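Local coordinates for protein putative cathepsin d (Ixodes ricinus, PDB 5N7Q) that probably cleaves proteins as an aspartic endopeptidase of the pepsin-like A1 family and binds the inhibitor pepstatin A in its active-site cleft, at residues A[31-37]-A[121-127]; A[185-191]-A[331-336]; A[284-288]-A[299-303]. One frame throughout, in Å; residues are numbered along the deposited sequence. Where two conformers were deposited one is given.

Interaction 1: residues A[31-37]-A[121-127]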
ATOM      1  N   PHE A  31       0.699  17.233  -7.473  1.00  9.77           N
ATOM      2  CA  PHE A  31       0.807  15.844  -7.943  1.00  9.47           C
ATOM      3  C   PHE A  31      -0.182  14.958  -7.231  1.00  9.19           C
ATOM      4  O   PHE A  31      -0.793  15.353  -6.222  1.00  9.38           O
ATOM      5  CB  PHE A  31       2.213  15.295  -7.657  1.00  9.20           C
ATOM      6  CG  PHE A  31       3.314  16.151  -8.230  1.00  9.17           C
ATOM      7  CD1 PHE A  31       3.845  17.235  -7.528  1.00  9.09           C
ATOM      8  CD2 PHE A  31       3.799  15.873  -9.494  1.00  9.55           C
ATOM      9  CE1 PHE A  31       4.814  18.037  -8.120  1.00  9.47           C
ATOM     10  CE2 PHE A  31       4.767  16.663 -10.072  1.00  9.77           C
ATOM     11  CZ  PHE A  31       5.275  17.740  -9.382  1.00  9.54           C
ATOM     12  N   GLN A  32      -0.339  13.770  -7.797  1.00  9.47           N
ATOM     13  CA  GLN A  32      -1.057  12.663  -7.146  1.00  9.77           C
ATOM     14  C   GLN A  32      -0.086  11.550  -6.909  1.00  9.39           C
ATOM     15  O   GLN A  32       0.685  11.185  -7.799  1.00  9.21           O
ATOM     16  CB  GLN A  32      -2.189  12.174  -8.029  1.00 10.83           C
ATOM     17  CG  GLN A  32      -3.233  13.244  -8.304  1.00 12.29           C
ATOM     18  CD  GLN A  32      -4.068  13.566  -7.102  1.00 13.85           C
ATOM     19  OE1 GLN A  32      -4.224  12.740  -6.205  1.00 15.53           O
ATOM     20  NE2 GLN A  32      -4.623  14.782  -7.061  1.00 16.27           N
ATOM     21  N   VAL A  33      -0.115  10.963  -5.719  1.00  8.37           N
ATOM     22  CA  VAL A  33       0.809   9.863  -5.386  1.00  8.08           C
ATOM     23  C   VAL A  33       0.092   8.749  -4.662  1.00  7.74           C
ATOM     24  O   VAL A  33      -0.877   8.977  -3.967  1.00  7.67           O
ATOM     25  CB  VAL A  33       1.992  10.336  -4.509  1.00  8.21           C
ATOM     26  CG1 VAL A  33       2.889  11.269  -5.299  1.00  8.21           C
ATOM     27  CG2 VAL A  33       1.553  11.017  -3.217  1.00  8.59           C
ATOM     28  N   ILE A  34       0.591   7.530  -4.847  1.00  8.27           N
ATOM     29  CA  ILE A  34       0.151   6.416  -4.030  0.50  7.97           C
ATOM     30  C   ILE A  34       0.945   6.482  -2.716  1.00  8.43           C
ATOM     31  O   ILE A  34       2.176   6.645  -2.733  1.00  9.42           O
ATOM     32  CB  ILE A  34       0.195   5.081  -4.809  0.50  7.84           C
ATOM     33  CG1 ILE A  34      -0.288   3.921  -3.938  0.50  7.87           C
ATOM     34  CG2 ILE A  34       1.560   4.784  -5.405  0.50  7.79           C
ATOM     35  CD1 ILE A  34      -0.746   2.738  -4.769  0.50  7.78           C
ATOM     36  N   PHE A  35       0.215   6.364  -1.606  1.00  8.46           N
ATOM     37  CA  PHE A  35       0.808   6.306  -0.276  1.00  8.19           C
ATOM     38  C   PHE A  35       1.074   4.852   0.045  1.00  8.20           C
ATOM     39  O   PHE A  35       0.137   4.079   0.193  1.00  9.43           O
ATOM     40  CB  PHE A  35      -0.110   6.956   0.758  1.00  8.04           C
ATOM     41  CG  PHE A  35      -0.148   8.469   0.624  1.00  8.17           C
ATOM     42  CD1 PHE A  35      -0.919   9.082  -0.342  1.00  8.43           C
ATOM     43  CD2 PHE A  35       0.657   9.282   1.429  1.00  8.17           C
ATOM     44  CE1 PHE A  35      -0.914  10.452  -0.509  1.00  8.12           C
ATOM     45  CE2 PHE A  35       0.644  10.666   1.279  1.00  8.20           C
ATOM     46  CZ  PHE A  35      -0.133  11.253   0.301  1.00  7.70           C
ATOM     47  N   ASP A  36       2.357   4.488   0.102  1.00  8.07           N
ATOM     48  CA  ASP A  36       2.794   3.094  -0.003  1.00  7.70           C
ATOM     49  C   ASP A  36       3.584   2.676   1.245  1.00  7.48           C
ATOM     50  O   ASP A  36       4.775   2.987   1.379  1.00  7.19           O
ATOM     51  CB  ASP A  36       3.684   2.933  -1.271  1.00  8.00           C
ATOM     52  CG  ASP A  36       4.286   1.565  -1.405  1.00  8.11           C
ATOM     53  OD1 ASP A  36       3.667   0.630  -0.868  1.00  8.26           O
ATOM     54  OD2 ASP A  36       5.297   1.443  -2.114  1.00  8.17           O
ATOM     55  N   THR A  37       2.934   1.946   2.155  1.00  7.00           N
ATOM     56  CA  THR A  37       3.637   1.443   3.334  1.00  7.12           C
ATOM     57  C   THR A  37       4.646   0.337   3.055  1.00  7.02           C
ATOM     58  O   THR A  37       5.332  -0.094   3.987  1.00  6.96           O
ATOM     59  CB  THR A  37       2.676   1.034   4.458  1.00  7.25           C
ATOM     60  OG1 THR A  37       1.843  -0.028   3.989  1.00  7.40           O
ATOM     61  CG2 THR A  37       1.820   2.207   4.912  1.00  7.44           C
ATOM     62  N   PHE A 121      -1.869   8.143 -10.996  1.00 13.60           N
ATOM     63  CA  PHE A 121      -0.968   8.872 -10.110  1.00 12.43           C
ATOM     64  C   PHE A 121       0.358   9.146 -10.828  1.00 10.90           C
ATOM     65  O   PHE A 121       0.707   8.468 -11.807  1.00 11.46           O
ATOM     66  CB  PHE A 121      -0.757   8.122  -8.799  1.00 13.27           C
ATOM     67  CG  PHE A 121      -0.368   6.679  -8.971  1.00 13.84           C
ATOM     68  CD1 PHE A 121       0.943   6.332  -9.203  1.00 14.19           C
ATOM     69  CD2 PHE A 121      -1.337   5.664  -8.932  1.00 15.88           C
ATOM     70  CE1 PHE A 121       1.329   5.009  -9.362  1.00 14.92           C
ATOM     71  CE2 PHE A 121      -0.960   4.333  -9.093  1.00 16.66           C
ATOM     72  CZ  PHE A 121       0.379   4.002  -9.311  1.00 16.42           C
ATOM     73  N   ASP A 122       1.059  10.141 -10.310  1.00  9.31           N
ATOM     74  CA  ASP A 122       2.354  10.576 -10.868  1.00  9.44           C
ATOM     75  C   ASP A 122       3.524   9.892 -10.237  1.00  9.25           C
ATOM     76  O   ASP A 122       4.571   9.781 -10.862  1.00  9.86           O
ATOM     77  CB  ASP A 122       2.503  12.074 -10.711  1.00  9.66           C
ATOM     78  CG  ASP A 122       1.309  12.825 -11.278  1.00 10.74           C
ATOM     79  OD1 ASP A 122       0.985  12.628 -12.471  1.00 11.68           O
ATOM     80  OD2 ASP A 122       0.605  13.515 -10.510  1.00 11.48           O
ATOM     81  N   GLY A 123       3.385   9.437  -9.005  1.00  8.76           N
ATOM     82  CA  GLY A 123       4.509   8.819  -8.324  1.00  8.60           C
ATOM     83  C   GLY A 123       4.090   8.142  -7.055  1.00  8.74           C
ATOM     84  O   GLY A 123       2.909   7.890  -6.827  1.00  8.49           O
ATOM     85  N   ILE A 124       5.089   7.817  -6.243  1.00  8.28           N
ATOM     86  CA  ILE A 124       4.877   7.010  -5.043  1.00  8.28           C
ATOM     87  C   ILE A 124       5.476   7.757  -3.856  1.00  7.92           C
ATOM     88  O   ILE A 124       6.532   8.340  -3.986  1.00  7.73           O
ATOM     89  CB  ILE A 124       5.547   5.629  -5.159  1.00  8.69           C
ATOM     90  CG1 ILE A 124       4.948   4.861  -6.359  1.00  9.51           C
ATOM     91  CG2 ILE A 124       5.442   4.856  -3.829  1.00  8.86           C
ATOM     92  CD1 ILE A 124       5.576   3.518  -6.659  1.00 10.19           C
ATOM     93  N   LEU A 125       4.763   7.743  -2.733  1.00  7.61           N
ATOM     94  CA  LEU A 125       5.244   8.334  -1.486  1.00  7.50           C
ATOM     95  C   LEU A 125       5.320   7.201  -0.483  1.00  7.79           C
ATOM     96  O   LEU A 125       4.281   6.707   0.051  1.00  8.00           O
ATOM     97  CB  LEU A 125       4.322   9.469  -1.013  1.00  7.57           C
ATOM     98  CG  LEU A 125       4.827  10.335   0.161  1.00  7.79           C
ATOM     99  CD1 LEU A 125       4.145  11.713   0.141  1.00  7.79           C
ATOM    100  CD2 LEU A 125       4.612   9.636   1.490  1.00  7.75           C
ATOM    101  N   GLY A 126       6.542   6.747  -0.237  1.00  7.31           N
ATOM    102  CA  GLY A 126       6.742   5.615   0.663  1.00  7.28           C
ATOM    103  C   GLY A 126       6.608   5.981   2.133  1.00  7.25           C
ATOM    104  O   GLY A 126       7.056   7.031   2.569  1.00  7.08           O
ATOM    105  N   LEU A 127       5.978   5.081   2.892  1.00  7.10           N
ATOM    106  CA  LEU A 127       5.670   5.214   4.310  1.00  7.20           C
ATOM    107  C   LEU A 127       6.255   4.079   5.156  1.00  7.20           C
ATOM    108  O   LEU A 127       5.909   3.940   6.353  1.00  7.29           O
ATOM    109  CB  LEU A 127       4.153   5.283   4.513  1.00  7.19           C
ATOM    110  CG  LEU A 127       3.435   6.518   3.963  1.00  7.39           C
ATOM    111  CD1 LEU A 127       1.938   6.298   4.034  1.00  7.42           C
ATOM    112  CD2 LEU A 127       3.840   7.768   4.755  1.00  7.70           C
TER
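Asp122 OD2 has two hydrogen-bond partners: Gln32 N within the contact, at 2.9 Å in a nearly straight bond on its anti side, and His58 ND1 outside it. An aspartate suits this corner because its short arm lets OD2 take Gln32 N while Asp122 N bonds Gln32 O at 2.7 Å. Gly123 N adds a weak bond to the same carbonyl.

Beyond the corner the strands run parallel in regular register. Ile34 N donates to Gly123 O and its carbonyl takes Leu125 N; Asp36 repeats the pattern with Leu125 O and Leu127 N. Ile34, Ile124 and Asp36 project on one face, Val33, Phe35 and Leu125 on the other. In the conformer given, Ile34 CG2 touches Ile124 CG1 at 3.5 Å and lies 4.0 Å above one face of the Phe121 ring, offset toward the rim. Phe121 CG sits between the backbone N and the carbonyl carbon (chi1 51°), which turns one ring face to that methyl. On the reverse face, Phe35 CE2 meets Leu125 CD1 at 3.8 Å, a branched side chain fitting against the ring.

Ile124 CG2 packs 3.7 Å from Asp36 CB. The predicted catalytic carboxylate itself is positioned by Ser39 and Gly38, and OD1 also bonds to the bound peptide; Thr37 OG1 reaches Ala226 and Thr228 in the other lobe, the "fireman's grip" of this family. Strand 123-126 lies between strand 29-36, parallel, and strand 42-45, antiparallel, forming the psi motif of pepsin-like proteases, while strand 17-24 flanks 29-36 on its other edge.

Interaction 2: residues A[185-191]-A[331-336]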
ATOM      1  N   SER A 185     -12.442  -2.348  19.394  1.00 11.29           N
ATOM      2  CA  SER A 185     -11.144  -2.010  19.969  0.50 11.95           C
ATOM      3  C   SER A 185     -10.041  -2.417  19.006  1.00 10.87           C
ATOM      4  O   SER A 185     -10.188  -3.391  18.249  1.00 11.97           O
ATOM      5  CB  SER A 185     -10.935  -2.755  21.285  0.50 13.01           C
ATOM      6  OG  SER A 185     -10.840  -4.155  21.071  0.50 15.14           O
ATOM      7  N   ILE A 186      -8.964  -1.663  19.017  1.00  9.48           N
ATOM      8  CA  ILE A 186      -7.781  -1.963  18.220  1.00  9.00           C
ATOM      9  C   ILE A 186      -7.050  -3.151  18.815  1.00  9.42           C
ATOM     10  O   ILE A 186      -6.835  -3.213  20.040  1.00 10.31           O
ATOM     11  CB  ILE A 186      -6.843  -0.739  18.173  1.00  8.43           C
ATOM     12  CG1 ILE A 186      -7.491   0.415  17.409  1.00  8.62           C
ATOM     13  CG2 ILE A 186      -5.577  -1.066  17.407  1.00  8.48           C
ATOM     14  CD1 ILE A 186      -6.901   1.775  17.714  1.00  8.79           C
ATOM     15  N   THR A 187      -6.663  -4.075  17.937  1.00  8.81           N
ATOM     16  CA  THR A 187      -5.669  -5.130  18.268  1.00  8.83           C
ATOM     17  C   THR A 187      -4.297  -4.758  17.740  1.00  8.99           C
ATOM     18  O   THR A 187      -4.151  -4.545  16.539  1.00  9.16           O
ATOM     19  CB  THR A 187      -6.097  -6.456  17.624  1.00  9.00           C
ATOM     20  OG1 THR A 187      -7.371  -6.829  18.154  1.00 10.20           O
ATOM     21  CG2 THR A 187      -5.111  -7.564  17.941  1.00  9.25           C
ATOM     22  N   TYR A 188      -3.296  -4.705  18.631  1.00  8.66           N
ATOM     23  CA  TYR A 188      -1.937  -4.378  18.224  1.00  8.88           C
ATOM     24  C   TYR A 188      -1.090  -5.630  18.085  1.00  9.43           C
ATOM     25  O   TYR A 188      -1.308  -6.614  18.791  1.00  9.77           O
ATOM     26  CB  TYR A 188      -1.310  -3.401  19.221  1.00  9.04           C
ATOM     27  CG  TYR A 188      -1.817  -1.983  19.070  1.00  9.04           C
ATOM     28  CD1 TYR A 188      -1.399  -1.202  18.014  1.00  9.03           C
ATOM     29  CD2 TYR A 188      -2.715  -1.434  19.989  1.00  9.01           C
ATOM     30  CE1 TYR A 188      -1.852   0.100  17.846  1.00  9.11           C
ATOM     31  CE2 TYR A 188      -3.186  -0.125  19.843  1.00  9.34           C
ATOM     32  CZ  TYR A 188      -2.734   0.646  18.779  1.00  9.33           C
ATOM     33  OH  TYR A 188      -3.180   1.931  18.603  1.00 10.00           O
ATOM     34  N   VAL A 189      -0.134  -5.569  17.169  1.00  8.74           N
ATOM     35  CA  VAL A 189       0.885  -6.597  16.953  1.00  8.96           C
ATOM     36  C   VAL A 189       2.241  -5.851  16.871  1.00  8.81           C
ATOM     37  O   VAL A 189       2.356  -4.831  16.193  1.00  9.93           O
ATOM     38  CB  VAL A 189       0.585  -7.474  15.704  1.00  9.05           C
ATOM     39  CG1 VAL A 189       0.575  -6.669  14.415  1.00  9.01           C
ATOM     40  CG2 VAL A 189       1.517  -8.667  15.652  1.00  9.72           C
ATOM     41  N   PRO A 190       3.262  -6.326  17.576  1.00  8.71           N
ATOM     42  CA  PRO A 190       4.537  -5.607  17.504  1.00  8.73           C
ATOM     43  C   PRO A 190       5.235  -5.825  16.177  1.00  8.69           C
ATOM     44  O   PRO A 190       5.216  -6.939  15.629  1.00  8.20           O
ATOM     45  CB  PRO A 190       5.377  -6.229  18.623  1.00  9.01           C
ATOM     46  CG  PRO A 190       4.735  -7.521  18.933  1.00  9.29           C
ATOM     47  CD  PRO A 190       3.296  -7.453  18.529  1.00  8.92           C
ATOM     48  N   VAL A 191       5.879  -4.792  15.649  1.00  7.87           N
ATOM     49  CA  VAL A 191       6.744  -4.994  14.471  1.00  8.32           C
ATOM     50  C   VAL A 191       7.896  -5.925  14.874  1.00  8.65           C
ATOM     51  O   VAL A 191       8.420  -5.843  15.973  1.00  9.62           O
ATOM     52  CB  VAL A 191       7.241  -3.636  13.900  1.00  8.56           C
ATOM     53  CG1 VAL A 191       8.320  -3.797  12.846  1.00  8.68           C
ATOM     54  CG2 VAL A 191       6.068  -2.816  13.381  1.00  8.93           C
ATOM     55  N   ASP A 331       6.590   1.133  17.537  1.00  9.59           N
ATOM     56  CA  ASP A 331       6.912   0.135  16.514  1.00  8.96           C
ATOM     57  C   ASP A 331       5.902  -1.029  16.545  1.00  8.22           C
ATOM     58  O   ASP A 331       6.228  -2.173  16.848  1.00  7.94           O
ATOM     59  CB  ASP A 331       8.356  -0.381  16.699  1.00  9.29           C
ATOM     60  CG  ASP A 331       9.404   0.641  16.245  1.00  9.72           C
ATOM     61  OD1 ASP A 331       9.152   1.391  15.270  1.00  9.71           O
ATOM     62  OD2 ASP A 331      10.490   0.740  16.871  1.00 10.57           O
ATOM     63  N   ARG A 332       4.653  -0.676  16.306  1.00  7.79           N
ATOM     64  CA  ARG A 332       3.570  -1.661  16.314  1.00  7.89           C
ATOM     65  C   ARG A 332       2.542  -1.268  15.250  1.00  7.51           C
ATOM     66  O   ARG A 332       2.509  -0.139  14.750  1.00  6.88           O
ATOM     67  CB  ARG A 332       2.949  -1.758  17.704  1.00  8.34           C
ATOM     68  CG  ARG A 332       2.232  -0.502  18.162  1.00  8.91           C
ATOM     69  CD  ARG A 332       1.778  -0.565  19.595  1.00  9.28           C
ATOM     70  NE  ARG A 332       1.068   0.668  19.932  1.00  8.98           N
ATOM     71  CZ  ARG A 332       0.216   0.814  20.941  1.00  9.67           C
ATOM     72  NH1 ARG A 332      -0.022  -0.186  21.781  1.00  9.50           N
ATOM     73  NH2 ARG A 332      -0.344   1.998  21.135  1.00  9.90           N
ATOM     74  N   VAL A 333       1.756  -2.265  14.871  1.00  7.25           N
ATOM     75  CA  VAL A 333       0.666  -2.136  13.905  1.00  7.46           C
ATOM     76  C   VAL A 333      -0.613  -2.472  14.633  1.00  7.16           C
ATOM     77  O   VAL A 333      -0.662  -3.480  15.350  1.00  7.42           O
ATOM     78  CB  VAL A 333       0.858  -3.033  12.659  1.00  7.56           C
ATOM     79  CG1 VAL A 333      -0.348  -2.878  11.714  1.00  8.04           C
ATOM     80  CG2 VAL A 333       2.156  -2.713  11.919  1.00  7.88           C
ATOM     81  N   GLY A 334      -1.650  -1.659  14.411  1.00  6.97           N
ATOM     82  CA  GLY A 334      -2.954  -1.876  15.027  1.00  7.06           C
ATOM     83  C   GLY A 334      -3.978  -2.172  13.927  1.00  7.20           C
ATOM     84  O   GLY A 334      -3.951  -1.529  12.855  1.00  7.42           O
ATOM     85  N   PHE A 335      -4.929  -3.077  14.224  1.00  7.49           N
ATOM     86  CA  PHE A 335      -6.018  -3.406  13.298  1.00  7.75           C
ATOM     87  C   PHE A 335      -7.352  -3.307  14.049  1.00  8.17           C
ATOM     88  O   PHE A 335      -7.472  -3.785  15.170  1.00  8.83           O
ATOM     89  CB  PHE A 335      -5.902  -4.813  12.701  1.00  8.17           C
ATOM     90  CG  PHE A 335      -4.690  -5.018  11.835  1.00  7.84           C
ATOM     91  CD1 PHE A 335      -4.558  -4.360  10.612  1.00  7.95           C
ATOM     92  CD2 PHE A 335      -3.678  -5.864  12.245  1.00  8.25           C
ATOM     93  CE1 PHE A 335      -3.437  -4.566   9.815  1.00  8.30           C
ATOM     94  CE2 PHE A 335      -2.559  -6.057  11.460  1.00  8.94           C
ATOM     95  CZ  PHE A 335      -2.434  -5.417  10.261  1.00  8.60           C
ATOM     96  N   ALA A 336      -8.352  -2.736  13.407  1.00  8.44           N
ATOM     97  CA  ALA A 336      -9.726  -2.760  13.942  1.00  8.92           C
ATOM     98  C   ALA A 336     -10.723  -2.871  12.792  1.00  9.88           C
ATOM     99  O   ALA A 336     -10.498  -2.346  11.730  1.00 10.08           O
ATOM    100  CB  ALA A 336     -10.023  -1.527  14.771  1.00  9.54           C
TER
HETATM  101  O   HOH W   1      -9.337  -5.550  16.706  1.00 15.45           O
HETATM  102  O   HOH W   2      -1.097   3.774  18.595  1.00 10.43           O
HETATM  103  O   HOH W   3       8.443  -3.876  17.822  1.00 15.47           O
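The guanidinium of Arg332 lies flat on the Tyr188 ring, planes only 3° apart, with CZ 3.5 Å from the ring centroid and nearly on the ring normal: a stacked cation-pi pair. Arginine suits the place because its planar cation can lie flat over the ring centre; CG lies between the backbone N and the carbonyl carbon (chi1 66°), and the chain is extended from there to NE, so the side chain is carried along the ring before the flat end settles over it. A salt bridge from NE to Asp327 fixes the group's rotation, and water 2 joins Tyr188 OH to Arg332 NH2. On the opposite face Ile186 CG2 rests toward the rim, so the ring has a neighbour on both faces.

Gly334 makes this possible. Without a side chain it lets Tyr188 CD1 settle 3.4 Å from its CA, and Ile186 CG2 approach the same atom at 3.6 Å.

The backbones are antiparallel. Thr187 with Phe335 and Val189 with Val333 are hydrogen-bonded pairs, and Val191 N continues the ladder to Asp331 O at 2.9 Å. Water 1 ties Thr187 OG1 to the carbonyls of Ser185 and Phe335. On the face away from the stack, Val189 CG1 packs 4.0 Å from Val333 CB, beta-branched residues well suited to strands.

Asp331, with its left-handed backbone, forms a G1 beta bulge with Arg332 opposite Asp327. Strand 332-337 lies between strand 187-190 and strand 322-327, in the six-stranded interdomain sheet characteristic of pepsin-like enzymes, with strand 187-190 at its edge; Phe335 meets Phe318 edge-to-face, and Val189 and Phe335 pack on Ile274 of strand 270-274.

Interaction 3: residues A[284-288]-A[299-303]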
ATOM      1  N   LYS A 284     -16.916 -11.343  -0.409  1.00 11.51           N
ATOM      2  CA  LYS A 284     -17.162  -9.952  -0.824  1.00 12.01           C
ATOM      3  C   LYS A 284     -15.912  -9.086  -0.628  1.00 11.09           C
ATOM      4  O   LYS A 284     -15.644  -8.179  -1.435  1.00 11.95           O
ATOM      5  CB  LYS A 284     -18.362  -9.330  -0.105  1.00 13.59           C
ATOM      6  CG  LYS A 284     -18.700  -7.912  -0.590  1.00 15.37           C
ATOM      7  CD  LYS A 284     -20.127  -7.561  -0.208  1.00 18.33           C
ATOM      8  CE  LYS A 284     -20.589  -6.213  -0.747  1.00 20.30           C
ATOM      9  NZ  LYS A 284     -21.791  -5.739   0.002  1.00 21.92           N
ATOM     10  N   ASP A 285     -15.129  -9.400   0.410  1.00 10.57           N
ATOM     11  CA  ASP A 285     -13.876  -8.702   0.698  1.00  9.72           C
ATOM     12  C   ASP A 285     -12.733  -9.138  -0.228  1.00  9.61           C
ATOM     13  O   ASP A 285     -11.945  -8.305  -0.672  1.00  9.65           O
ATOM     14  CB  ASP A 285     -13.432  -8.941   2.136  1.00  9.66           C
ATOM     15  CG  ASP A 285     -14.450  -8.468   3.159  1.00 10.39           C
ATOM     16  OD1 ASP A 285     -14.943  -7.326   3.042  1.00 11.43           O
ATOM     17  OD2 ASP A 285     -14.753  -9.246   4.098  1.00 11.34           O
ATOM     18  N   TYR A 286     -12.646 -10.440  -0.552  1.00  9.28           N
ATOM     19  CA  TYR A 286     -11.433 -10.934  -1.219  1.00  9.36           C
ATOM     20  C   TYR A 286     -11.520 -11.208  -2.707  1.00  9.95           C
ATOM     21  O   TYR A 286     -10.519 -11.479  -3.321  1.00 10.46           O
ATOM     22  CB  TYR A 286     -10.835 -12.128  -0.471  1.00  9.34           C
ATOM     23  CG  TYR A 286     -11.615 -13.427  -0.502  1.00  9.12           C
ATOM     24  CD1 TYR A 286     -11.758 -14.175  -1.673  1.00  9.27           C
ATOM     25  CD2 TYR A 286     -12.157 -13.968   0.680  1.00  9.39           C
ATOM     26  CE1 TYR A 286     -12.420 -15.393  -1.667  1.00  9.23           C
ATOM     27  CE2 TYR A 286     -12.813 -15.192   0.678  1.00  8.86           C
ATOM     28  CZ  TYR A 286     -12.945 -15.884  -0.509  1.00  9.26           C
ATOM     29  OH  TYR A 286     -13.597 -17.110  -0.508  1.00  9.50           O
ATOM     30  N   VAL A 287     -12.694 -11.081  -3.308  1.00 10.29           N
ATOM     31  CA  VAL A 287     -12.834 -11.219  -4.765  1.00 10.86           C
ATOM     32  C   VAL A 287     -12.791  -9.844  -5.394  1.00 11.21           C
ATOM     33  O   VAL A 287     -13.558  -8.970  -5.018  1.00 12.86           O
ATOM     34  CB  VAL A 287     -14.135 -11.950  -5.157  1.00 11.56           C
ATOM     35  CG1 VAL A 287     -14.324 -11.979  -6.679  1.00 12.52           C
ATOM     36  CG2 VAL A 287     -14.147 -13.349  -4.570  1.00 11.47           C
ATOM     37  N   LEU A 288     -11.888  -9.671  -6.347  1.00 10.94           N
ATOM     38  CA  LEU A 288     -11.726  -8.404  -7.060  1.00 11.62           C
ATOM     39  C   LEU A 288     -12.299  -8.521  -8.461  1.00 12.54           C
ATOM     40  O   LEU A 288     -11.908  -9.407  -9.205  1.00 12.21           O
ATOM     41  CB  LEU A 288     -10.246  -8.024  -7.136  1.00 11.84           C
ATOM     42  CG  LEU A 288      -9.931  -6.665  -7.800  1.00 12.78           C
ATOM     43  CD1 LEU A 288     -10.344  -5.505  -6.931  1.00 13.53           C
ATOM     44  CD2 LEU A 288      -8.449  -6.597  -8.127  1.00 13.03           C
ATOM     45  N   VAL A 299     -11.348 -12.116  -9.869  1.00 12.29           N
ATOM     46  CA  VAL A 299      -9.976 -12.460  -9.509  1.00 12.00           C
ATOM     47  C   VAL A 299      -9.926 -12.824  -8.023  1.00 11.22           C
ATOM     48  O   VAL A 299     -10.459 -12.124  -7.169  1.00 10.74           O
ATOM     49  CB  VAL A 299      -9.047 -11.283  -9.843  1.00 12.92           C
ATOM     50  CG1 VAL A 299      -7.662 -11.453  -9.222  1.00 13.33           C
ATOM     51  CG2 VAL A 299      -8.962 -11.117 -11.348  1.00 14.13           C
ATOM     52  N   SER A 300      -9.271 -13.934  -7.715  1.00 10.31           N
ATOM     53  CA  SER A 300      -9.016 -14.286  -6.346  1.00 10.10           C
ATOM     54  C   SER A 300      -8.041 -13.290  -5.735  1.00  9.63           C
ATOM     55  O   SER A 300      -6.972 -13.050  -6.296  1.00 10.41           O
ATOM     56  CB  SER A 300      -8.386 -15.664  -6.273  1.00 10.08           C
ATOM     57  OG  SER A 300      -7.952 -15.911  -4.943  1.00  9.90           O
ATOM     58  N   GLY A 301      -8.385 -12.771  -4.584  1.00  9.59           N
ATOM     59  CA  GLY A 301      -7.528 -11.828  -3.884  1.00  9.11           C
ATOM     60  C   GLY A 301      -6.352 -12.440  -3.155  1.00  9.27           C
ATOM     61  O   GLY A 301      -5.715 -11.750  -2.370  1.00  9.66           O
ATOM     62  N   PHE A 302      -6.062 -13.710  -3.399  1.00  8.80           N
ATOM     63  CA  PHE A 302      -4.869 -14.370  -2.862  1.00  8.54           C
ATOM     64  C   PHE A 302      -3.976 -14.776  -3.996  1.00  8.19           C
ATOM     65  O   PHE A 302      -4.353 -15.640  -4.801  1.00  8.74           O
ATOM     66  CB  PHE A 302      -5.228 -15.560  -1.965  1.00  8.61           C
ATOM     67  CG  PHE A 302      -6.250 -15.226  -0.947  1.00  8.83           C
ATOM     68  CD1 PHE A 302      -5.897 -14.576   0.211  1.00  9.19           C
ATOM     69  CD2 PHE A 302      -7.586 -15.517  -1.173  1.00  9.23           C
ATOM     70  CE1 PHE A 302      -6.865 -14.231   1.129  1.00  9.40           C
ATOM     71  CE2 PHE A 302      -8.555 -15.186  -0.258  1.00  9.34           C
ATOM     72  CZ  PHE A 302      -8.187 -14.521   0.904  1.00  9.47           C
ATOM     73  N   MET A 303      -2.800 -14.160  -4.099  1.00  8.88           N
ATOM     74  CA  MET A 303      -1.847 -14.393  -5.157  1.00  9.14           C
ATOM     75  C   MET A 303      -0.480 -14.812  -4.597  1.00  9.70           C
ATOM     76  O   MET A 303      -0.074 -14.395  -3.526  1.00  9.22           O
ATOM     77  CB  MET A 303      -1.733 -13.172  -6.057  1.00 10.16           C
ATOM     78  CG  MET A 303      -1.281 -11.915  -5.353  1.00 10.85           C
ATOM     79  SD  MET A 303      -0.922 -10.550  -6.482  1.00 12.41           S
ATOM     80  CE  MET A 303       0.722 -10.907  -7.048  1.00 12.23           C
TER
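Phe302 brings its CE2 atom over one face of the Tyr286 ring, 3.5 Å from Tyr286 CG and offset toward the rim. The two planes are 53° apart, so the pair is an oblique one, with centroids 5.1 Å from each other. In Tyr286, chi1 (69°) puts CG between the backbone N and the carbonyl carbon and turns the ring's face to Phe302 CE2; Phe302 CZ also touches Tyr286 CB at 3.8 Å. Two aromatic residues suit this buried spot, since broad rings fill it and the tyrosine can still satisfy a polar end.

Next to the rings comes the backbone. Leu288 N donates to Val299 O at 3.0 Å, and Val299 N returns a bond of 2.8 Å to Leu288 O, both nearly straight. Tyr286 O takes a weak bond from Gly301 N, bent to 119°; glycine, having no side chain, lets that carbonyl come in close.

This is the open end of the beta hairpin formed by strands 287-292 and 295-304, in the C-terminal lobe of the pepsin fold. Helix 283-286 runs directly into the first strand, and Val287 is where the helical backbone ends. On the partner strand Ser300 builds an ST turn: its OG accepts from Phe302 N at 3.3 Å, where the strand is interrupted around Gly301.

Farther out, Asn244 of helix 237-247 bonds to Ser300 OG and to Phe302 O, so one residue of the helix joins the first and last residues of the turn. Leu243 and Leu247 of the same helix pack on Phe302, Tyr286 OH bonds to Pro268 O, and the disulfide of Cys298 with Cys261 ties down the strand just before Val299. Leu288 and Met303 pack against the bound peptide.

Overall arrangement
The three contacts lie far apart, their centres 23 to 24 Å from one another and no two touching. Along the chain, interaction 1 closes before either of the others begins, whereas interaction 3 falls within the long span between 185-191 and 331-336. Interaction 1 lies in the core of the N-terminal lobe and carries its predicted catalytic aspartate, and interaction 3 forms the base of a hairpin in the C-terminal lobe. Interaction 2 belongs to the interdomain sheet that underlies both lobes; strand 170-174 of that sheet also packs on Phe35 and Leu127 of interaction 1. The bound peptide reaches interactions 1 and 3, consistent with a cleft lined by both lobes.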